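Local coordinates for GlcNAc-alpha-1,4-Gal-releasing endo-beta-galactosidase (Clostridium perfringens, PDB 1UPS), which probably hydrolyses internal beta-galactosidic bonds in glycans, releasing units that carry GlcNAc-alpha-1,4-Gal, and binds a calcium ion, at residues A[47-52]-A[119-124]; A[51-56]-A[97-102]; A[291-296]-A[324-329]; A[391-396]-A[409-414]. All coordinates share one frame; numbering follows the deposited sequence.

Overall arrangement
Contacts 1 and 2 belong to the glycoside hydrolase family 16 domain, contacts 3 and 4 to the C-terminal part, probably a beta-trefoil; the two pairs lie on opposite sides of the chain's centre, with centres about 46 to 49 Å apart. Contacts 1 and 2 share Tyr51 and Tyr52, and their centres are about 6 Å apart; strands 101-102 and 121-122 pair with each other, and Tyr124 O meets Ser100 OG at 2.6 Å. Contacts 3 and 4, with centres about 16 Å apart, are joined by Asn296 ND2, 3.0 Å from Thr411 O. Of the four, contact 1 lies nearest the calcium site: the side chain of Lys47 is about 7 Å from that of the calcium ligand Glu37 and about 11 Å from the ion.

Contact 1 (A[47-52]-A[119-124]); sequences KWTDYY and NEWRGY
At one end of the family 16 beta-sandwich, the loop carrying Lys47, Trp48 and Thr49 runs past the six-membered end of the Trp121 indole, which stands on the short strand 121-122. CG of Trp121 is anti to the backbone N (chi1 170°), and this turns that end of the ring onto the loop backbone. Its CH2 corner lies 3.5 Å from Lys47 O and equally 3.5 Å from Trp48 C, both approached obliquely, while CZ3 comes to 3.8 Å from Thr49 N and 4.1 Å from Thr49 CB. The ring thus rests on peptide groups more than on side chains. One of its faces is met from its own segment by Gly123 N, near the rim. Having no CB, Gly123 lets the two backbones close in, with 4.1 Å between its CA and that of Lys47. Its CA-H points at Lys47 O across 3.5 Å, with an angle of 158° at the hydrogen. This carbonyl oxygen is buried here without a conventional partner, and the CH...O contact probably compensates in small part. Lys47 NZ turns away to Ser35 O, and Trp48 NE1 to Asp36. Around the contact, Thr49 shares a backbone hydrogen bond with Met99, Trp121 pairs with Asp102 of strand 101-102, and the Trp48 indole packs against strands 94-99, 246-254 and 267-279.

Contact 2 (A[51-56]-A[97-102]); sequences YYLPHW and AIMSFD
Met99 packs its thioether against the turn at Leu53 and Pro54, where a loop of the family 16 beta-sandwich folds over strand 94-99, an outermost strand of its six-stranded antiparallel sheet. The apolar contacts centre on that methionine. CG of Met99 sits anti to its carbonyl carbon, and the chain bends about its CG-SD bond (chi3 -59°), bringing CE end-on to Pro54 CD, 3.7 Å away. The Leu53 side chain crosses Met99 at about a right angle, its CD2 3.7 Å from SD, and the same methyl reaches obliquely toward Phe101 CZ. Farther back along the strand, Ala97 CB touches Tyr52 CB at 3.6 Å beside the start of the tyrosine ring, whose OH goes on to Tyr253. Polar links across the segments are few. Leu53 N gives a weak but nearly straight hydrogen bond to Met99 SD, 3.4 Å long with an angle of 164°. Tyr51 O lies 3.4 Å from Met99 CG, and both this oxygen and Ala97 O are buried without a polar partner. After Leu53 the loop tightens into a 3-10 turn, closed by Trp56 N bonding to Leu53 O. There a water completes the contact: it donates to Asp102 OD2 at 2.8 Å, an oxygen also salt-bridged to Arg118, and lies 2.9 Å from His55 ND1.

Contact 3 (A[291-296]-A[324-329]); sequences NYLIRN and NAKWSK
Tyr292 and Trp327 pair tightly: Tyr292 N bonds to Trp327 O and Trp327 N to Tyr292 O, each at 2.8 Å and in the carbonyl plane of its acceptor. This is a single antiparallel hydrogen-bonded bridge, and the strands splay beyond it, their axes 116° apart. On the buried side, CD1 of Ile294 sits over one face of the Trp327 indole, 3.8 Å from the centroid of the five-membered ring and 20° off its normal, a CH-pi contact. The ring's edge meets Tyr292 O, and its NE1 is held by Leu303 O. Strand 291-296 also pairs with the last strand, 414-419, which joins the start and end of the C-terminal part, consistent with a closed beta-trefoil. Packing is looser where a water comes between the backbones: it accepts from Ile294 N and donates to Ala325 O, bridging backbones that have already parted. Beside it Leu293 CD2 comes to 3.3 Å from Ala325 O but meets its CB only at 4.1 Å. At the other end Lys329 crosses the Tyr292 ring at about a right angle, CD 3.6 Å from CE2. The bend of its chain (chi3 87°) carries NZ to Glu372 and Tyr239, leaving at most a weak cation-pi attraction to Tyr292.

Contact 4 (A[391-396]-A[409-414]); sequences IHTESY and YWTSQW
Ile391 O is gripped by Trp414 NE1 at 3.0 Å and by a water at 2.7 Å, which also donates to Ser412 O. The segments belong to the C-terminal part, probably a beta-trefoil, where the end of strand 390-392 meets the 3-10 turn leading into the final strand. The indole bond is nearly straight (173°); the oxygen lies in the ring plane, yet NE1 stands above the carbonyl plane. Beside it Ile391 CG2 touches Trp414 CZ2 at 3.9 Å, while Thr393 CG2 meets the ring edge at CH2. Two residues on, Thr393 N donates to Thr411 O at 3.0 Å, an oxygen that Asn296 ND2 also reaches from strand 291-296. Past this bond the chain reverses in a type I turn from Thr393 to Tyr396, steadied by Glu394 N, which donates to His392 ND1 in the imidazole plane at 2.9 Å. The 3-10 turn has its own clasp, with Ser412 N and OG both donating to Tyr409 O. The Glu394 chain, bent at chi2 (56°), brings its carboxylate obliquely beside Tyr409 CD2 and CE2, the two planes 65° apart. Tyr396 OH lies 3.3 Å from Thr411 CG2. Thr411 OG1 donates to the anti lone pair of Glu394 OE2 at 2.6 Å, and a second water donates to that oxygen while accepting from Thr411 N.

Contact 1 (A[47-52]-A[119-124])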
# COMPACT_ATOMS: atom_id res chain seq x y z
N LYS A 47 -19.90 11.29 9.48
CA LYS A 47 -18.65 10.63 9.05
C LYS A 47 -18.18 11.08 7.66
O LYS A 47 -16.96 11.15 7.41
CB LYS A 47 -18.84 9.11 9.05
CG LYS A 47 -19.15 8.53 10.42
CD LYS A 47 -19.38 7.03 10.40
CE LYS A 47 -19.59 6.54 11.86
NZ LYS A 47 -20.17 5.17 11.94
N TRP A 48 -19.14 11.36 6.78
CA TRP A 48 -18.85 11.60 5.35
C TRP A 48 -19.55 12.83 4.80
O TRP A 48 -20.68 13.17 5.20
CB TRP A 48 -19.32 10.40 4.49
CG TRP A 48 -18.75 9.09 4.93
CD1 TRP A 48 -19.38 8.14 5.69
CD2 TRP A 48 -17.44 8.60 4.67
NE1 TRP A 48 -18.54 7.07 5.89
CE2 TRP A 48 -17.33 7.34 5.30
CE3 TRP A 48 -16.32 9.10 3.97
CZ2 TRP A 48 -16.17 6.55 5.23
CZ3 TRP A 48 -15.16 8.32 3.90
CH2 TRP A 48 -15.09 7.06 4.55
N THR A 49 -18.88 13.47 3.84
CA THR A 49 -19.56 14.36 2.91
C THR A 49 -19.64 13.71 1.52
O THR A 49 -18.78 12.91 1.15
CB THR A 49 -18.90 15.76 2.89
OG1 THR A 49 -19.69 16.64 2.08
CG2 THR A 49 -17.49 15.75 2.23
N ASP A 50 -20.70 14.01 0.78
CA ASP A 50 -20.90 13.41 -0.55
C ASP A 50 -20.56 14.38 -1.69
O ASP A 50 -21.22 14.42 -2.73
CB ASP A 50 -22.30 12.78 -0.69
CG ASP A 50 -23.43 13.73 -0.35
OD1 ASP A 50 -24.61 13.29 -0.45
OD2 ASP A 50 -23.25 14.90 0.04
N TYR A 51 -19.49 15.13 -1.49
CA TYR A 51 -18.94 15.99 -2.53
C TYR A 51 -17.46 15.68 -2.71
O TYR A 51 -16.74 15.43 -1.72
CB TYR A 51 -19.09 17.45 -2.14
CG TYR A 51 -20.51 17.96 -2.14
CD1 TYR A 51 -21.35 17.75 -1.05
CD2 TYR A 51 -21.01 18.69 -3.23
CE1 TYR A 51 -22.67 18.22 -1.04
CE2 TYR A 51 -22.32 19.17 -3.24
CZ TYR A 51 -23.14 18.94 -2.14
OH TYR A 51 -24.43 19.43 -2.12
N TYR A 52 -17.00 15.75 -3.96
CA TYR A 52 -15.62 15.46 -4.29
C TYR A 52 -14.83 16.78 -4.27
O TYR A 52 -15.11 17.67 -5.06
CB TYR A 52 -15.57 14.78 -5.69
CG TYR A 52 -14.18 14.37 -6.16
CD1 TYR A 52 -13.18 14.02 -5.25
CD2 TYR A 52 -13.88 14.32 -7.53
CE1 TYR A 52 -11.88 13.66 -5.70
CE2 TYR A 52 -12.61 13.95 -7.99
CZ TYR A 52 -11.62 13.62 -7.07
OH TYR A 52 -10.36 13.28 -7.54
N ASN A 119 -15.65 25.80 5.45
CA ASN A 119 -15.62 25.72 6.91
C ASN A 119 -15.09 24.33 7.26
O ASN A 119 -15.74 23.33 6.97
CB ASN A 119 -17.01 25.94 7.52
CG ASN A 119 -17.54 27.35 7.28
OD1 ASN A 119 -16.78 28.32 7.22
ND2 ASN A 119 -18.86 27.46 7.14
N GLU A 120 -13.92 24.29 7.88
CA GLU A 120 -13.26 23.01 8.13
C GLU A 120 -14.15 22.04 8.88
O GLU A 120 -14.73 22.38 9.92
CB GLU A 120 -11.94 23.23 8.87
CG GLU A 120 -11.13 21.95 9.09
CD GLU A 120 -9.86 22.20 9.89
OE1 GLU A 120 -9.49 23.38 10.12
OE2 GLU A 120 -9.21 21.21 10.28
N TRP A 121 -14.27 20.83 8.33
CA TRP A 121 -15.01 19.75 8.96
C TRP A 121 -14.24 18.43 8.82
O TRP A 121 -13.66 18.14 7.77
CB TRP A 121 -16.44 19.66 8.36
CG TRP A 121 -17.19 18.42 8.78
CD1 TRP A 121 -17.96 18.24 9.91
CD2 TRP A 121 -17.22 17.17 8.08
NE1 TRP A 121 -18.46 16.96 9.95
CE2 TRP A 121 -18.02 16.28 8.84
CE3 TRP A 121 -16.66 16.72 6.87
CZ2 TRP A 121 -18.28 14.96 8.42
CZ3 TRP A 121 -16.89 15.40 6.47
CH2 TRP A 121 -17.70 14.54 7.24
N ARG A 122 -14.23 17.63 9.90
CA ARG A 122 -13.46 16.40 9.92
C ARG A 122 -14.34 15.27 10.43
O ARG A 122 -14.60 15.17 11.65
CB ARG A 122 -12.19 16.54 10.78
CG ARG A 122 -11.31 17.76 10.42
CD ARG A 122 -10.20 18.02 11.40
NE ARG A 122 -9.04 17.14 11.27
CZ ARG A 122 -7.89 17.49 10.69
NH1 ARG A 122 -6.87 16.64 10.66
NH2 ARG A 122 -7.77 18.69 10.12
N GLY A 123 -14.83 14.45 9.50
CA GLY A 123 -15.59 13.26 9.82
C GLY A 123 -14.71 12.20 10.47
O GLY A 123 -15.03 11.68 11.56
N TYR A 124 -13.60 11.89 9.81
CA TYR A 124 -12.58 11.02 10.37
C TYR A 124 -11.22 11.32 9.77
O TYR A 124 -10.99 11.10 8.58
CB TYR A 124 -12.92 9.53 10.15
CG TYR A 124 -11.94 8.61 10.87
CD1 TYR A 124 -11.89 8.58 12.27
CD2 TYR A 124 -11.04 7.80 10.15
CE1 TYR A 124 -10.98 7.75 12.93
CE2 TYR A 124 -10.12 6.98 10.80
CZ TYR A 124 -10.10 6.96 12.20
OH TYR A 124 -9.22 6.16 12.87

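Contact 2 (A[51-56]-A[97-102])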
# COMPACT_ATOMS: atom_id res chain seq x y z
N TYR A 51 -19.49 15.13 -1.49
CA TYR A 51 -18.94 15.99 -2.53
C TYR A 51 -17.46 15.68 -2.71
O TYR A 51 -16.74 15.43 -1.72
CB TYR A 51 -19.09 17.45 -2.14
CG TYR A 51 -20.51 17.96 -2.14
CD1 TYR A 51 -21.35 17.75 -1.05
CD2 TYR A 51 -21.01 18.69 -3.23
CE1 TYR A 51 -22.67 18.22 -1.04
CE2 TYR A 51 -22.32 19.17 -3.24
CZ TYR A 51 -23.14 18.94 -2.14
OH TYR A 51 -24.43 19.43 -2.12
N TYR A 52 -17.00 15.75 -3.96
CA TYR A 52 -15.62 15.46 -4.29
C TYR A 52 -14.83 16.78 -4.27
O TYR A 52 -15.11 17.67 -5.06
CB TYR A 52 -15.57 14.78 -5.69
CG TYR A 52 -14.18 14.37 -6.16
CD1 TYR A 52 -13.18 14.02 -5.25
CD2 TYR A 52 -13.88 14.32 -7.53
CE1 TYR A 52 -11.88 13.66 -5.70
CE2 TYR A 52 -12.61 13.95 -7.99
CZ TYR A 52 -11.62 13.62 -7.07
OH TYR A 52 -10.36 13.28 -7.54
N LEU A 53 -13.87 16.91 -3.35
CA LEU A 53 -12.98 18.11 -3.28
C LEU A 53 -13.67 19.43 -3.71
O LEU A 53 -13.18 20.13 -4.61
CB LEU A 53 -11.69 17.89 -4.08
CG LEU A 53 -10.87 16.65 -3.69
CD1 LEU A 53 -9.77 16.36 -4.72
CD2 LEU A 53 -10.27 16.81 -2.28
N PRO A 54 -14.79 19.77 -3.07
CA PRO A 54 -15.64 20.87 -3.55
C PRO A 54 -14.98 22.26 -3.51
O PRO A 54 -15.44 23.16 -4.22
CB PRO A 54 -16.87 20.80 -2.64
CG PRO A 54 -16.38 20.12 -1.37
CD PRO A 54 -15.35 19.11 -1.87
N HIS A 55 -13.92 22.43 -2.73
CA HIS A 55 -13.18 23.70 -2.68
C HIS A 55 -12.51 24.08 -4.01
O HIS A 55 -12.15 25.26 -4.20
CB HIS A 55 -12.14 23.67 -1.57
CG HIS A 55 -11.24 22.48 -1.62
ND1 HIS A 55 -11.65 21.23 -1.22
CD2 HIS A 55 -9.96 22.34 -2.03
CE1 HIS A 55 -10.66 20.37 -1.37
NE2 HIS A 55 -9.62 21.02 -1.86
N TRP A 56 -12.32 23.12 -4.92
CA TRP A 56 -11.70 23.45 -6.22
C TRP A 56 -12.69 24.03 -7.24
O TRP A 56 -12.28 24.58 -8.24
CB TRP A 56 -10.96 22.26 -6.85
CG TRP A 56 -9.83 21.74 -6.01
CD1 TRP A 56 -9.59 20.43 -5.67
CD2 TRP A 56 -8.79 22.51 -5.39
NE1 TRP A 56 -8.47 20.34 -4.88
CE2 TRP A 56 -7.95 21.60 -4.69
CE3 TRP A 56 -8.48 23.89 -5.34
CZ2 TRP A 56 -6.85 22.02 -3.93
CZ3 TRP A 56 -7.36 24.31 -4.61
CH2 TRP A 56 -6.56 23.37 -3.90
N ALA A 97 -17.97 10.66 -5.47
CA ALA A 97 -17.07 10.51 -4.30
C ALA A 97 -17.73 10.81 -2.96
O ALA A 97 -18.62 11.68 -2.86
CB ALA A 97 -15.84 11.44 -4.47
N ILE A 98 -17.27 10.11 -1.91
CA ILE A 98 -17.50 10.58 -0.55
C ILE A 98 -16.15 10.84 0.10
O ILE A 98 -15.13 10.22 -0.28
CB ILE A 98 -18.38 9.61 0.29
CG1 ILE A 98 -17.69 8.25 0.51
CG2 ILE A 98 -19.75 9.44 -0.39
CD1 ILE A 98 -18.36 7.37 1.59
N MET A 99 -16.11 11.78 1.06
CA MET A 99 -14.86 12.08 1.75
C MET A 99 -15.10 12.18 3.23
O MET A 99 -16.18 12.60 3.63
CB MET A 99 -14.27 13.41 1.26
CG MET A 99 -14.22 13.59 -0.26
SD MET A 99 -13.07 14.88 -0.76
CE MET A 99 -13.80 16.34 0.12
N SER A 100 -14.11 11.81 4.04
CA SER A 100 -14.23 11.88 5.51
C SER A 100 -13.82 13.26 6.10
O SER A 100 -13.54 13.37 7.29
CB SER A 100 -13.42 10.76 6.18
OG SER A 100 -12.02 11.04 6.14
N PHE A 101 -13.82 14.29 5.26
CA PHE A 101 -13.40 15.64 5.66
C PHE A 101 -13.92 16.64 4.62
O PHE A 101 -14.39 16.25 3.53
CB PHE A 101 -11.86 15.74 5.71
CG PHE A 101 -11.23 15.52 4.37
CD1 PHE A 101 -10.98 14.22 3.91
CD2 PHE A 101 -10.96 16.60 3.52
CE1 PHE A 101 -10.45 14.01 2.62
CE2 PHE A 101 -10.42 16.40 2.24
CZ PHE A 101 -10.17 15.10 1.79
N ASP A 102 -13.82 17.92 4.95
CA ASP A 102 -14.12 19.00 4.02
C ASP A 102 -13.24 20.14 4.49
O ASP A 102 -13.44 20.67 5.58
CB ASP A 102 -15.61 19.35 4.11
CG ASP A 102 -16.06 20.39 3.11
OD1 ASP A 102 -17.28 20.73 3.14
OD2 ASP A 102 -15.30 20.93 2.27
O HOH W 1 -13.17 19.83 0.87

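Contact 3 (A[291-296]-A[324-329])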
# COMPACT_ATOMS: atom_id res chain seq x y z
N ASN A 291 16.02 -7.54 15.48
CA ASN A 291 16.94 -8.51 14.92
C ASN A 291 16.10 -9.64 14.32
O ASN A 291 14.96 -9.85 14.76
CB ASN A 291 17.88 -9.06 16.00
CG ASN A 291 18.72 -7.97 16.64
OD1 ASN A 291 19.19 -7.06 15.96
ND2 ASN A 291 18.89 -8.04 17.96
N TYR A 292 16.65 -10.31 13.31
CA TYR A 292 15.91 -11.36 12.60
C TYR A 292 16.75 -12.59 12.33
O TYR A 292 17.95 -12.48 12.01
CB TYR A 292 15.42 -10.85 11.24
CG TYR A 292 14.54 -9.65 11.31
CD1 TYR A 292 13.15 -9.78 11.38
CD2 TYR A 292 15.09 -8.36 11.29
CE1 TYR A 292 12.31 -8.64 11.45
CE2 TYR A 292 14.27 -7.23 11.36
CZ TYR A 292 12.89 -7.38 11.44
OH TYR A 292 12.09 -6.25 11.52
N LEU A 293 16.12 -13.76 12.41
CA LEU A 293 16.67 -14.96 11.77
C LEU A 293 16.07 -14.96 10.37
O LEU A 293 15.02 -14.35 10.15
CB LEU A 293 16.23 -16.23 12.51
CG LEU A 293 16.68 -16.37 13.97
CD1 LEU A 293 16.02 -17.59 14.61
CD2 LEU A 293 18.20 -16.46 14.04
N ILE A 294 16.74 -15.60 9.41
CA ILE A 294 16.24 -15.67 8.03
C ILE A 294 16.25 -17.13 7.58
O ILE A 294 17.31 -17.74 7.47
CB ILE A 294 17.10 -14.80 7.07
CG1 ILE A 294 17.15 -13.34 7.55
CG2 ILE A 294 16.52 -14.85 5.66
CD1 ILE A 294 18.09 -12.43 6.72
N ARG A 295 15.07 -17.67 7.33
CA ARG A 295 14.91 -19.09 7.05
C ARG A 295 14.42 -19.33 5.62
O ARG A 295 13.50 -18.65 5.15
CB ARG A 295 13.91 -19.68 8.04
CG ARG A 295 13.80 -21.22 7.99
CD ARG A 295 12.72 -21.79 8.93
NE ARG A 295 13.11 -23.14 9.34
CZ ARG A 295 12.35 -23.99 10.04
NH1 ARG A 295 11.13 -23.66 10.45
NH2 ARG A 295 12.83 -25.19 10.33
N ASN A 296 15.02 -20.31 4.95
CA ASN A 296 14.61 -20.71 3.61
C ASN A 296 13.33 -21.55 3.62
O ASN A 296 13.17 -22.46 4.44
CB ASN A 296 15.73 -21.52 2.93
CG ASN A 296 15.46 -21.74 1.45
OD1 ASN A 296 14.93 -22.79 1.03
ND2 ASN A 296 15.79 -20.73 0.64
N ASN A 324 25.93 -15.55 14.85
CA ASN A 324 26.21 -15.23 13.45
C ASN A 324 25.00 -15.35 12.53
O ASN A 324 25.11 -15.05 11.35
CB ASN A 324 27.29 -16.18 12.92
CG ASN A 324 28.52 -16.20 13.77
OD1 ASN A 324 29.24 -15.20 13.87
ND2 ASN A 324 28.78 -17.35 14.41
N ALA A 325 23.88 -15.83 13.07
CA ALA A 325 22.64 -16.06 12.31
C ALA A 325 21.63 -14.93 12.51
O ALA A 325 20.49 -15.04 12.06
CB ALA A 325 22.01 -17.40 12.72
N LYS A 326 22.04 -13.86 13.18
CA LYS A 326 21.14 -12.75 13.48
C LYS A 326 21.42 -11.57 12.55
O LYS A 326 22.59 -11.21 12.33
CB LYS A 326 21.26 -12.33 14.95
CG LYS A 326 20.77 -13.41 15.93
CD LYS A 326 20.79 -12.89 17.36
CE LYS A 326 20.43 -14.00 18.37
NZ LYS A 326 20.65 -13.47 19.75
N TRP A 327 20.34 -10.99 12.02
CA TRP A 327 20.39 -9.95 10.97
C TRP A 327 19.58 -8.71 11.32
O TRP A 327 18.60 -8.80 12.06
CB TRP A 327 19.88 -10.53 9.63
CG TRP A 327 20.62 -11.76 9.22
CD1 TRP A 327 20.40 -13.03 9.66
CD2 TRP A 327 21.74 -11.84 8.33
NE1 TRP A 327 21.29 -13.90 9.08
CE2 TRP A 327 22.13 -13.20 8.26
CE3 TRP A 327 22.44 -10.90 7.55
CZ2 TRP A 327 23.19 -13.64 7.46
CZ3 TRP A 327 23.51 -11.34 6.75
CH2 TRP A 327 23.86 -12.70 6.71
N SER A 328 19.98 -7.56 10.78
CA SER A 328 19.27 -6.29 10.94
C SER A 328 18.87 -5.82 9.56
O SER A 328 19.51 -6.17 8.56
CB SER A 328 20.20 -5.21 11.53
OG SER A 328 20.49 -5.45 12.89
N LYS A 329 17.82 -5.00 9.51
CA LYS A 329 17.46 -4.31 8.28
C LYS A 329 17.71 -2.81 8.37
O LYS A 329 17.52 -2.20 9.43
CB LYS A 329 15.99 -4.55 7.92
CG LYS A 329 15.61 -6.01 7.83
CD LYS A 329 14.09 -6.17 7.88
CE LYS A 329 13.50 -6.06 6.50
NZ LYS A 329 12.01 -6.00 6.57
O HOH W 2 19.23 -16.72 10.23

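Contact 4 (A[391-396]-A[409-414])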
# COMPACT_ATOMS: atom_id res chain seq x y z
N ILE A 391 17.64 -13.48 -4.33
CA ILE A 391 18.41 -14.32 -3.40
C ILE A 391 17.77 -15.70 -3.33
O ILE A 391 16.57 -15.82 -3.10
CB ILE A 391 18.42 -13.68 -2.00
CG1 ILE A 391 18.99 -12.25 -2.08
CG2 ILE A 391 19.23 -14.57 -1.06
CD1 ILE A 391 19.25 -11.60 -0.69
N HIS A 392 18.56 -16.74 -3.55
CA HIS A 392 18.00 -18.11 -3.62
C HIS A 392 19.04 -19.18 -3.30
O HIS A 392 20.24 -18.88 -3.24
CB HIS A 392 17.37 -18.39 -5.00
CG HIS A 392 18.39 -18.54 -6.09
ND1 HIS A 392 19.08 -19.72 -6.32
CD2 HIS A 392 18.87 -17.65 -7.00
CE1 HIS A 392 19.92 -19.55 -7.33
NE2 HIS A 392 19.81 -18.30 -7.76
N THR A 393 18.58 -20.41 -3.09
CA THR A 393 19.50 -21.56 -2.96
C THR A 393 19.08 -22.71 -3.89
O THR A 393 19.05 -23.87 -3.48
CB THR A 393 19.66 -22.09 -1.48
OG1 THR A 393 18.39 -22.57 -1.00
CG2 THR A 393 20.03 -20.96 -0.52
N GLU A 394 18.78 -22.39 -5.14
CA GLU A 394 18.23 -23.38 -6.07
C GLU A 394 19.24 -24.48 -6.47
O GLU A 394 18.82 -25.54 -6.96
CB GLU A 394 17.61 -22.70 -7.31
CG GLU A 394 16.92 -23.63 -8.33
CD GLU A 394 15.80 -24.51 -7.76
OE1 GLU A 394 15.47 -25.55 -8.41
OE2 GLU A 394 15.23 -24.19 -6.70
N SER A 395 20.54 -24.24 -6.26
CA SER A 395 21.55 -25.29 -6.47
C SER A 395 21.84 -26.09 -5.20
O SER A 395 22.53 -27.12 -5.25
CB SER A 395 22.84 -24.69 -7.03
OG SER A 395 22.59 -24.01 -8.25
N TYR A 396 21.30 -25.63 -4.07
CA TYR A 396 21.47 -26.31 -2.77
C TYR A 396 22.93 -26.65 -2.48
O TYR A 396 23.26 -27.81 -2.15
CB TYR A 396 20.65 -27.60 -2.71
CG TYR A 396 19.18 -27.52 -3.02
CD1 TYR A 396 18.71 -27.61 -4.34
CD2 TYR A 396 18.24 -27.38 -2.00
CE1 TYR A 396 17.36 -27.58 -4.62
CE2 TYR A 396 16.87 -27.35 -2.27
CZ TYR A 396 16.44 -27.45 -3.59
OH TYR A 396 15.09 -27.44 -3.86
N TYR A 409 9.46 -20.35 -6.97
CA TYR A 409 10.48 -21.30 -6.48
C TYR A 409 10.71 -21.12 -4.98
O TYR A 409 11.15 -20.06 -4.55
CB TYR A 409 11.82 -21.17 -7.25
CG TYR A 409 11.85 -21.98 -8.53
CD1 TYR A 409 10.74 -22.02 -9.39
CD2 TYR A 409 12.97 -22.73 -8.88
CE1 TYR A 409 10.75 -22.78 -10.56
CE2 TYR A 409 13.00 -23.51 -10.05
CZ TYR A 409 11.88 -23.52 -10.88
OH TYR A 409 11.89 -24.28 -12.03
N TRP A 410 10.43 -22.16 -4.20
CA TRP A 410 10.54 -22.04 -2.74
C TRP A 410 11.99 -21.82 -2.25
O TRP A 410 12.19 -21.27 -1.18
CB TRP A 410 9.95 -23.26 -2.05
CG TRP A 410 8.44 -23.38 -2.11
CD1 TRP A 410 7.56 -22.68 -2.89
CD2 TRP A 410 7.65 -24.29 -1.34
NE1 TRP A 410 6.27 -23.11 -2.65
CE2 TRP A 410 6.30 -24.09 -1.70
CE3 TRP A 410 7.96 -25.27 -0.38
CZ2 TRP A 410 5.26 -24.82 -1.12
CZ3 TRP A 410 6.92 -26.00 0.20
CH2 TRP A 410 5.59 -25.77 -0.18
N THR A 411 12.99 -22.21 -3.04
CA THR A 411 14.37 -21.89 -2.67
C THR A 411 14.66 -20.39 -2.74
O THR A 411 15.71 -19.94 -2.26
CB THR A 411 15.38 -22.60 -3.57
OG1 THR A 411 15.09 -22.28 -4.94
CG2 THR A 411 15.22 -24.14 -3.49
N SER A 412 13.77 -19.62 -3.36
CA SER A 412 13.93 -18.17 -3.40
C SER A 412 13.02 -17.42 -2.42
O SER A 412 12.94 -16.17 -2.44
CB SER A 412 13.71 -17.61 -4.83
OG SER A 412 12.32 -17.56 -5.18
N GLN A 413 12.32 -18.17 -1.56
CA GLN A 413 11.35 -17.60 -0.64
C GLN A 413 11.88 -17.73 0.78
O GLN A 413 12.41 -18.80 1.16
CB GLN A 413 10.00 -18.32 -0.78
CG GLN A 413 9.34 -18.05 -2.12
CD GLN A 413 7.94 -18.65 -2.23
OE1 GLN A 413 7.34 -19.08 -1.23
NE2 GLN A 413 7.39 -18.66 -3.45
N TRP A 414 11.77 -16.64 1.55
CA TRP A 414 12.42 -16.50 2.86
C TRP A 414 11.45 -16.03 3.93
O TRP A 414 10.51 -15.29 3.65
CB TRP A 414 13.56 -15.48 2.76
CG TRP A 414 14.55 -15.88 1.73
CD1 TRP A 414 14.56 -15.51 0.41
CD2 TRP A 414 15.63 -16.79 1.91
NE1 TRP A 414 15.62 -16.10 -0.23
CE2 TRP A 414 16.29 -16.89 0.66
CE3 TRP A 414 16.14 -17.50 3.00
CZ2 TRP A 414 17.42 -17.69 0.47
CZ3 TRP A 414 17.26 -18.29 2.82
CH2 TRP A 414 17.89 -18.39 1.57
O HOH W 3 14.55 -14.06 -3.00
O HOH W 4 12.57 -24.24 -5.37